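Local atomic coordinates of transcriptional regulator WhiB1 (Mycobacterium tuberculosis H37Rv, PDB entry 6ONO), a protein that represses transcription, carries a nitric-oxide-sensitive [4Fe-4S] cluster and probably responds to redox state, its DNA binding depending on the state of that cluster. Residues 17-22 with 28-33; 49-54 with 66-71; 35-40 with 57-62. All blocks are in the same frame, centred on the assembly; numbering follows the deposited sequence.

Contact 1 (17-22 with 28-33); sequences FFPVGN and AQIADA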
loop_
_atom_site.group_PDB
_atom_site.type_symbol
_atom_site.label_atom_id
_atom_site.label_comp_id
_atom_site.label_asym_id
_atom_site.label_seq_id
_atom_site.Cartn_x
_atom_site.Cartn_y
_atom_site.Cartn_z
ATOM N N PHE A 17 2.051 -8.714 0.722
ATOM C CA PHE A 17 0.830 -8.318 0.040
ATOM C C PHE A 17 1.069 -7.212 -0.961
ATOM O O PHE A 17 0.117 -6.739 -1.579
ATOM C CB PHE A 17 -0.226 -7.934 1.072
ATOM C CG PHE A 17 -0.624 -9.095 1.911
ATOM C CD1 PHE A 17 0.107 -9.422 3.041
ATOM C CD2 PHE A 17 -1.632 -9.934 1.498
ATOM C CE1 PHE A 17 -0.218 -10.521 3.781
ATOM C CE2 PHE A 17 -1.970 -11.040 2.236
ATOM C CZ PHE A 17 -1.259 -11.341 3.372
ATOM N N PHE A 18 2.328 -6.834 -1.184
ATOM C CA PHE A 18 2.676 -5.798 -2.151
ATOM C C PHE A 18 3.807 -6.293 -3.044
ATOM O O PHE A 18 4.944 -5.814 -2.956
ATOM C CB PHE A 18 3.022 -4.498 -1.425
ATOM C CG PHE A 18 1.819 -3.851 -0.822
ATOM C CD1 PHE A 18 1.355 -4.243 0.431
ATOM C CD2 PHE A 18 1.082 -2.930 -1.554
ATOM C CE1 PHE A 18 0.202 -3.680 0.968
ATOM C CE2 PHE A 18 -0.075 -2.381 -1.039
ATOM C CZ PHE A 18 -0.514 -2.751 0.227
ATOM N N PRO A 19 3.530 -7.261 -3.921
ATOM C CA PRO A 19 4.576 -7.715 -4.839
ATOM C C PRO A 19 4.887 -6.642 -5.862
ATOM O O PRO A 19 4.003 -5.923 -6.332
ATOM C CB PRO A 19 3.962 -8.956 -5.500
ATOM C CG PRO A 19 2.510 -8.728 -5.428
ATOM C CD PRO A 19 2.255 -7.963 -4.156
ATOM N N VAL A 20 6.164 -6.518 -6.183
ATOM C CA VAL A 20 6.617 -5.594 -7.212
ATOM C C VAL A 20 6.871 -6.391 -8.486
ATOM O O VAL A 20 7.568 -7.414 -8.460
ATOM C CB VAL A 20 7.859 -4.805 -6.766
ATOM C CG1 VAL A 20 8.965 -5.724 -6.283
ATOM C CG2 VAL A 20 8.355 -3.925 -7.902
ATOM N N GLY A 21 6.231 -5.986 -9.578
ATOM C CA GLY A 21 6.526 -6.621 -10.845
ATOM C C GLY A 21 7.937 -6.235 -11.254
ATOM O O GLY A 21 8.206 -5.059 -11.526
ATOM N N ASN A 22 8.852 -7.204 -11.305
ATOM C CA ASN A 22 10.241 -6.959 -11.703
ATOM C C ASN A 22 10.501 -7.622 -13.056
ATOM O O ASN A 22 10.873 -8.795 -13.139
ATOM C CB ASN A 22 11.224 -7.451 -10.625
ATOM C CG ASN A 22 10.987 -8.901 -10.221
ATOM O OD1 ASN A 22 9.844 -9.373 -10.172
ATOM N ND2 ASN A 22 12.073 -9.620 -9.947
ATOM N N ALA A 28 4.324 -15.883 -8.466
ATOM C CA ALA A 28 4.564 -16.650 -7.249
ATOM C C ALA A 28 4.227 -15.852 -6.004
ATOM O O ALA A 28 3.595 -16.377 -5.079
ATOM C CB ALA A 28 6.018 -17.121 -7.191
ATOM N N GLN A 29 4.632 -14.581 -5.951
ATOM C CA GLN A 29 4.355 -13.817 -4.742
ATOM C C GLN A 29 2.866 -13.510 -4.611
ATOM O O GLN A 29 2.323 -13.519 -3.497
ATOM C CB GLN A 29 5.183 -12.530 -4.696
ATOM C CG GLN A 29 5.038 -11.838 -3.345
ATOM C CD GLN A 29 5.976 -10.661 -3.173
ATOM O OE1 GLN A 29 6.979 -10.540 -3.880
ATOM N NE2 GLN A 29 5.644 -9.773 -2.235
ATOM N N ILE A 30 2.192 -13.196 -5.720
ATOM C CA ILE A 30 0.749 -12.988 -5.658
ATOM C C ILE A 30 0.073 -14.248 -5.138
ATOM O O ILE A 30 -0.840 -14.180 -4.308
ATOM C CB ILE A 30 0.209 -12.593 -7.047
ATOM C CG1 ILE A 30 0.663 -11.179 -7.421
ATOM C CG2 ILE A 30 -1.307 -12.749 -7.121
ATOM C CD1 ILE A 30 0.333 -10.795 -8.818
ATOM N N ALA A 31 0.517 -15.419 -5.616
ATOM C CA ALA A 31 -0.047 -16.677 -5.133
ATOM C C ALA A 31 0.202 -16.865 -3.641
ATOM O O ALA A 31 -0.699 -17.290 -2.905
ATOM C CB ALA A 31 0.527 -17.848 -5.939
ATOM N N ASP A 32 1.423 -16.559 -3.176
ATOM C CA ASP A 32 1.742 -16.698 -1.754
ATOM C C ASP A 32 0.851 -15.802 -0.886
ATOM O O ASP A 32 0.402 -16.220 0.190
ATOM C CB ASP A 32 3.221 -16.376 -1.514
ATOM C CG ASP A 32 4.166 -17.433 -2.079
ATOM O OD1 ASP A 32 3.740 -18.575 -2.316
ATOM O OD2 ASP A 32 5.364 -17.128 -2.247
ATOM N N ALA A 33 0.598 -14.560 -1.328
ATOM C CA ALA A 33 -0.340 -13.696 -0.606
ATOM C C ALA A 33 -1.772 -14.249 -0.636
ATOM O O ALA A 33 -2.487 -14.256 0.387
ATOM C CB ALA A 33 -0.301 -12.284 -1.187
HETATM O O HOH W 1 7.323 -7.764 -1.871
HETATM O O HOH W 2 8.228 -8.470 -5.113
#

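Contact 2 (49-54 with 66-71); sequences WALNTG and DERRAL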
loop_
_atom_site.group_PDB
_atom_site.type_symbol
_atom_site.label_atom_id
_atom_site.label_comp_id
_atom_site.label_asym_id
_atom_site.label_seq_id
_atom_site.Cartn_x
_atom_site.Cartn_y
_atom_site.Cartn_z
ATOM N N TRP A 49 -14.076 -3.773 1.391
ATOM C CA TRP A 49 -13.494 -2.500 1.806
ATOM C C TRP A 49 -12.467 -1.997 0.796
ATOM O O TRP A 49 -12.442 -0.801 0.473
ATOM C CB TRP A 49 -12.859 -2.643 3.181
ATOM C CG TRP A 49 -12.512 -1.341 3.792
ATOM C CD1 TRP A 49 -13.315 -0.558 4.569
ATOM C CD2 TRP A 49 -11.266 -0.655 3.682
ATOM N NE1 TRP A 49 -12.644 0.575 4.952
ATOM C CE2 TRP A 49 -11.379 0.537 4.424
ATOM C CE3 TRP A 49 -10.055 -0.936 3.033
ATOM C CZ2 TRP A 49 -10.334 1.452 4.534
ATOM C CZ3 TRP A 49 -9.021 -0.029 3.149
ATOM C CH2 TRP A 49 -9.165 1.149 3.885
ATOM N N ALA A 50 -11.624 -2.895 0.274
ATOM C CA ALA A 50 -10.635 -2.484 -0.718
ATOM C C ALA A 50 -11.301 -1.909 -1.959
ATOM O O ALA A 50 -10.862 -0.878 -2.484
ATOM C CB ALA A 50 -9.736 -3.662 -1.096
ATOM N N LEU A 51 -12.362 -2.568 -2.448
ATOM C CA LEU A 51 -13.076 -2.068 -3.621
ATOM C C LEU A 51 -13.782 -0.756 -3.314
ATOM O O LEU A 51 -13.698 0.196 -4.099
ATOM C CB LEU A 51 -14.082 -3.101 -4.123
ATOM C CG LEU A 51 -13.524 -4.416 -4.678
ATOM C CD1 LEU A 51 -14.658 -5.347 -5.016
ATOM C CD2 LEU A 51 -12.627 -4.194 -5.892
ATOM N N ASN A 52 -14.461 -0.669 -2.166
ATOM C CA ASN A 52 -15.256 0.520 -1.896
ATOM C C ASN A 52 -14.377 1.735 -1.646
ATOM O O ASN A 52 -14.774 2.857 -1.980
ATOM C CB ASN A 52 -16.200 0.293 -0.712
ATOM C CG ASN A 52 -17.390 -0.590 -1.069
ATOM O OD1 ASN A 52 -17.824 -0.635 -2.223
ATOM N ND2 ASN A 52 -17.938 -1.281 -0.070
ATOM N N THR A 53 -13.181 1.545 -1.088
ATOM C CA THR A 53 -12.296 2.680 -0.866
ATOM C C THR A 53 -11.290 2.890 -1.995
ATOM O O THR A 53 -10.583 3.900 -1.984
ATOM C CB THR A 53 -11.541 2.519 0.468
ATOM O OG1 THR A 53 -10.707 1.359 0.400
ATOM C CG2 THR A 53 -12.517 2.367 1.629
ATOM N N GLY A 54 -11.234 2.007 -2.982
ATOM C CA GLY A 54 -10.375 2.260 -4.124
ATOM C C GLY A 54 -8.906 2.014 -3.858
ATOM O O GLY A 54 -8.057 2.797 -4.305
ATOM N N ASP A 66 -4.224 -5.997 -10.204
ATOM C CA ASP A 66 -4.698 -6.008 -11.590
ATOM C C ASP A 66 -6.101 -6.603 -11.694
ATOM O O ASP A 66 -6.929 -6.128 -12.479
ATOM C CB ASP A 66 -3.721 -6.762 -12.496
ATOM C CG ASP A 66 -2.445 -5.967 -12.774
ATOM O OD1 ASP A 66 -2.482 -4.722 -12.680
ATOM O OD2 ASP A 66 -1.412 -6.582 -13.115
ATOM N N GLU A 67 -6.395 -7.627 -10.894
ATOM C CA GLU A 67 -7.726 -8.221 -10.908
ATOM C C GLU A 67 -8.780 -7.232 -10.413
ATOM O O GLU A 67 -9.845 -7.065 -11.032
ATOM C CB GLU A 67 -7.722 -9.496 -10.052
ATOM C CG GLU A 67 -6.973 -10.661 -10.695
ATOM C CD GLU A 67 -6.730 -11.841 -9.751
ATOM O OE1 GLU A 67 -6.752 -11.680 -8.513
ATOM O OE2 GLU A 67 -6.525 -12.960 -10.259
ATOM N N ARG A 68 -8.505 -6.551 -9.294
ATOM C CA ARG A 68 -9.469 -5.567 -8.814
ATOM C C ARG A 68 -9.626 -4.436 -9.817
ATOM O O ARG A 68 -10.731 -3.927 -10.026
ATOM C CB ARG A 68 -9.042 -5.026 -7.439
ATOM C CG ARG A 68 -8.956 -6.120 -6.364
ATOM C CD ARG A 68 -8.970 -5.535 -4.957
ATOM N NE ARG A 68 -7.980 -4.466 -4.820
ATOM C CZ ARG A 68 -6.676 -4.661 -4.661
ATOM N NH1 ARG A 68 -6.202 -5.890 -4.620
ATOM N NH2 ARG A 68 -5.850 -3.613 -4.552
ATOM N N ARG A 69 -8.525 -4.025 -10.451
ATOM C CA ARG A 69 -8.594 -2.938 -11.424
ATOM C C ARG A 69 -9.445 -3.320 -12.623
ATOM O O ARG A 69 -10.251 -2.516 -13.113
ATOM C CB ARG A 69 -7.187 -2.557 -11.872
ATOM C CG ARG A 69 -7.163 -1.455 -12.893
ATOM C CD ARG A 69 -5.753 -0.931 -13.094
ATOM N NE ARG A 69 -5.147 -0.465 -11.847
ATOM C CZ ARG A 69 -4.119 -1.059 -11.250
ATOM N NH1 ARG A 69 -3.580 -2.146 -11.788
ATOM N NH2 ARG A 69 -3.625 -0.565 -10.124
ATOM N N ALA A 70 -9.295 -4.552 -13.104
ATOM C CA ALA A 70 -10.135 -4.982 -14.209
ATOM C C ALA A 70 -11.595 -5.023 -13.793
ATOM O O ALA A 70 -12.483 -4.839 -14.633
ATOM C CB ALA A 70 -9.680 -6.350 -14.720
ATOM N N LEU A 71 -11.867 -5.244 -12.501
ATOM C CA LEU A 71 -13.261 -5.239 -12.054
ATOM C C LEU A 71 -13.907 -3.860 -12.208
ATOM O O LEU A 71 -15.090 -3.762 -12.553
ATOM C CB LEU A 71 -13.341 -5.724 -10.608
ATOM C CG LEU A 71 -14.629 -6.301 -10.028
ATOM C CD1 LEU A 71 -15.373 -7.265 -10.981
ATOM C CD2 LEU A 71 -14.249 -7.012 -8.747
HETATM O O HOH W 3 -9.581 -2.132 -5.129
#

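Contact 3 (35-40 with 57-62); sequences LVCNRC and SGVWGG. With SF4 (iron/sulfur cluster), chain E.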
loop_
_atom_site.group_PDB
_atom_site.type_symbol
_atom_site.label_atom_id
_atom_site.label_comp_id
_atom_site.label_asym_id
_atom_site.label_seq_id
_atom_site.Cartn_x
_atom_site.Cartn_y
_atom_site.Cartn_z
ATOM N N LEU A 35 -2.705 -17.254 -0.845
ATOM C CA LEU A 35 -2.809 -18.392 0.064
ATOM C C LEU A 35 -3.155 -17.948 1.477
ATOM O O LEU A 35 -3.883 -18.649 2.192
ATOM C CB LEU A 35 -1.510 -19.192 0.076
ATOM C CG LEU A 35 -1.289 -20.077 -1.149
ATOM C CD1 LEU A 35 0.026 -20.818 -1.021
ATOM C CD2 LEU A 35 -2.433 -21.036 -1.318
ATOM N N VAL A 36 -2.623 -16.805 1.911
ATOM C CA VAL A 36 -3.005 -16.253 3.207
ATOM C C VAL A 36 -4.472 -15.855 3.191
ATOM O O VAL A 36 -5.247 -16.216 4.088
ATOM C CB VAL A 36 -2.106 -15.058 3.580
ATOM C CG1 VAL A 36 -2.511 -14.497 4.945
ATOM C CG2 VAL A 36 -0.632 -15.457 3.563
ATOM N N CYS A 37 -4.880 -15.109 2.163
ATOM C CA CYS A 37 -6.282 -14.688 2.100
ATOM C C CYS A 37 -7.239 -15.880 2.115
ATOM O O CYS A 37 -8.359 -15.780 2.636
ATOM C CB CYS A 37 -6.517 -13.841 0.857
ATOM S SG CYS A 37 -5.580 -12.310 0.849
ATOM N N ASN A 38 -6.825 -17.003 1.533
ATOM C CA ASN A 38 -7.682 -18.176 1.415
ATOM C C ASN A 38 -7.947 -18.842 2.758
ATOM O O ASN A 38 -8.908 -19.608 2.882
ATOM C CB ASN A 38 -7.042 -19.164 0.436
ATOM C CG ASN A 38 -7.268 -18.768 -1.017
ATOM O OD1 ASN A 38 -7.828 -17.707 -1.294
ATOM N ND2 ASN A 38 -6.784 -19.590 -1.949
ATOM N N ARG A 39 -7.117 -18.574 3.765
ATOM C CA ARG A 39 -7.369 -19.057 5.113
ATOM C C ARG A 39 -7.745 -17.907 6.043
ATOM O O ARG A 39 -7.493 -17.964 7.248
ATOM C CB ARG A 39 -6.166 -19.825 5.658
ATOM C CG ARG A 39 -4.862 -19.072 5.685
ATOM C CD ARG A 39 -3.808 -19.896 6.411
ATOM N NE ARG A 39 -2.447 -19.411 6.193
ATOM C CZ ARG A 39 -1.899 -18.392 6.842
ATOM N NH1 ARG A 39 -2.596 -17.728 7.754
ATOM N NH2 ARG A 39 -0.651 -18.034 6.576
ATOM N N CYS A 40 -8.364 -16.867 5.490
ATOM C CA CYS A 40 -8.759 -15.694 6.244
ATOM C C CYS A 40 -10.267 -15.672 6.423
ATOM O O CYS A 40 -11.001 -15.885 5.448
ATOM C CB CYS A 40 -8.304 -14.422 5.525
ATOM S SG CYS A 40 -8.654 -12.878 6.425
ATOM N N SER A 57 -3.257 -0.492 -5.030
ATOM C CA SER A 57 -2.076 -1.337 -4.909
ATOM C C SER A 57 -2.303 -2.503 -3.955
ATOM O O SER A 57 -3.073 -2.410 -2.998
ATOM C CB SER A 57 -0.885 -0.518 -4.413
ATOM O OG SER A 57 -0.649 0.574 -5.261
ATOM N N GLY A 58 -1.590 -3.593 -4.203
ATOM C CA GLY A 58 -1.518 -4.701 -3.273
ATOM C C GLY A 58 -2.577 -5.770 -3.497
ATOM O O GLY A 58 -3.506 -5.633 -4.300
ATOM N N VAL A 59 -2.403 -6.872 -2.763
ATOM C CA VAL A 59 -3.366 -7.966 -2.711
ATOM C C VAL A 59 -4.277 -7.748 -1.505
ATOM O O VAL A 59 -3.803 -7.643 -0.361
ATOM C CB VAL A 59 -2.656 -9.328 -2.624
ATOM C CG1 VAL A 59 -3.660 -10.446 -2.500
ATOM C CG2 VAL A 59 -1.725 -9.557 -3.845
ATOM N N TRP A 60 -5.582 -7.651 -1.766
ATOM C CA TRP A 60 -6.621 -7.520 -0.754
ATOM C C TRP A 60 -7.697 -8.539 -1.061
ATOM O O TRP A 60 -8.017 -8.768 -2.231
ATOM C CB TRP A 60 -7.275 -6.130 -0.743
ATOM C CG TRP A 60 -6.335 -4.967 -0.543
ATOM C CD1 TRP A 60 -5.291 -4.600 -1.349
ATOM C CD2 TRP A 60 -6.385 -3.999 0.509
ATOM N NE1 TRP A 60 -4.682 -3.472 -0.855
ATOM C CE2 TRP A 60 -5.329 -3.083 0.287
ATOM C CE3 TRP A 60 -7.214 -3.820 1.622
ATOM C CZ2 TRP A 60 -5.081 -2.002 1.137
ATOM C CZ3 TRP A 60 -6.971 -2.746 2.465
ATOM C CH2 TRP A 60 -5.914 -1.849 2.216
ATOM N N GLY A 61 -8.248 -9.147 -0.010
ATOM C CA GLY A 61 -9.410 -10.008 -0.130
ATOM C C GLY A 61 -9.265 -11.137 -1.131
ATOM O O GLY A 61 -10.240 -11.534 -1.773
ATOM N N GLY A 62 -8.052 -11.661 -1.275
ATOM C CA GLY A 62 -7.801 -12.734 -2.219
ATOM C C GLY A 62 -7.727 -12.325 -3.673
ATOM O O GLY A 62 -7.747 -13.209 -4.534
HETATM FE FE1 SF4 E . -5.393 -9.868 5.040
HETATM FE FE2 SF4 E . -6.067 -11.254 2.799
HETATM FE FE3 SF4 E . -7.630 -9.159 3.631
HETATM FE FE4 SF4 E . -7.582 -11.464 5.078
HETATM S S1 SF4 E . -8.328 -11.223 2.955
HETATM S S2 SF4 E . -7.451 -9.355 5.885
HETATM S S3 SF4 E . -5.417 -12.123 4.776
HETATM S S4 SF4 E . -5.460 -9.038 2.925
#

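Contact 1 (17-22 with 28-33)
Pro19 presses against Gln29 and Ile30 where the loop 17-22 runs along helix 27-38. This is the tight part of the contact. Pro19 CB lies 3.5 Å from Gln29 CD, and Pro19 CG touches Ile30 CG1 at 3.7 Å, the two side chains crossing at about a right angle. Gln29 has CG anti to the backbone N (chi1 -172°) and an extended chain, which lays its amide alongside the proline. At the other end Phe17 meets Ala33. Phe17 CD2 is 3.8 Å from Ala33 CB, and this ring is buried close to the iron-sulfur cluster, beside Cys9 and Cys37.

The amide end of Gln29 is looser and wet. One water accepts from Gln29 NE2 at 2.6 Å and gives a longer bond to Phe18 O. A second water donates to Gln29 OE1 at 2.7 Å and accepts from Val20 N at 3.0 Å. Phe17 and Phe18 also meet rings of the partner protein chain. The contact is therefore apolar at its core. Within the two segments the polar link passes through two waters, and Gln29 NE2 adds a weak direct bond to Leu16 O, just before the loop segment.

Contact 2 (49-54 with 66-71)
Helix 43-53 and helix 65-71 meet here, with the Ala50 side chain about 8 Å from the cluster, and Leu51 and Arg68 carry most of the packing. Leu51 CD2 sits 4.0 Å from both Arg68 CB and Arg68 CD, so one methyl rests on the aliphatic part of the arginine. The other branch, Leu51 CD1, reaches Leu71 CD2 at 4.1 Å, and these two side chains cross at about a right angle. Leu71 is exposed, so this end of the contact is its outer margin.

The helix segments are splayed, with axes 11.1 Å apart and 52° between their directions. The end of helix 43-53 fits a Schellman motif, with Gly54, of positive phi, at the C-prime position.

Arg68 bends at its third torsion (chi3 -50°), which turns the guanidinium away from Leu51 and past Ala50. Ala50 CB lies 4.2 Å from Arg68 NE. A water in the guanidinium plane accepts from Arg68 NE at 2.8 Å and gives a weak bond to Ala50 O. The outer nitrogens bind the loop between the helices: Arg68 NH2 donates to Gln55 O and Arg68 NH1 to Gly58 O.

Contact 3 (35-40 with 57-62)
Cys37 and the turn Val59 to Gly62 meet at the [4Fe-4S] cluster of this WhiB-family domain. Segment 35-40 carries a Cys-X-X-Cys pair, with Cys37 in the last turn of helix 27-38 and Cys40 just past it. Segment 57-62 holds the Gly-Val-Trp-Gly-Gly sequence of the family, in the loop before helix 65-71.

Metal bonds come first. Cys37 SG binds one iron, FE2, at 2.3 Å, and Cys40 SG binds another, FE4, at 2.2 Å. The two thiolates leave their backbones differently: Cys37 SG is anti to its carbonyl carbon (chi1 -63°), whereas Cys40 SG is anti to its own N (chi1 -177°). They thereby reach two separate corners of the cube. Cys9 and Cys46 are the other two cysteines of the site.

Packing lines part of the cluster pocket. Val36 CG1 lies 3.8 Å from sulfide S3, and Gly61 CA comes within 3.5 Å of sulfide S1. Cys37 SG also approaches Val59 CG1 at 4.3 Å. Gly61 and Gly62 both have positive phi, and the turn brings backbone, with no side chain, up to Cys37 and the cluster.

Polar bonds shape each segment. Cys40 N donates to Cys37 O, and Thr43 OG1 is hydrogen-bonded to the carbonyl oxygens of both cysteines. In the loop, Trp60 NE1 donates to Ser57 O at 2.9 Å, in the carbonyl plane, with an N-H...O angle of 144°. Trp60 packs on Cys46 and Ala50 of helix 43-53, and also meets the partner protein chain. That chain bonds Val59 O through a polar side chain.

Between the two segments, the nearest approach is from Cys37 SG to the backbone N of Gly62, at 3.3 Å.

From the N terminus, contact 1 closes first, a short loop that brings 17-22 against the following helix 27-38. The same helix then enters contact 3 at its C-terminal end. Contact 3 spans helix 43-53 and closes on the loop 57-62. Contact 2 opens inside that span and closes beyond it on helix 65-71, so contacts 2 and 3 cross, and neither nests in the other. Contact 1 precedes both in series. The loop 57-62 is shared ground: Val59 N pairs with Phe17 O of contact 1, and Trp60 meets Trp49 of contact 2. Through this loop the two cluster-bearing helices, 27-38 and 43-53, are joined to helix 65-71.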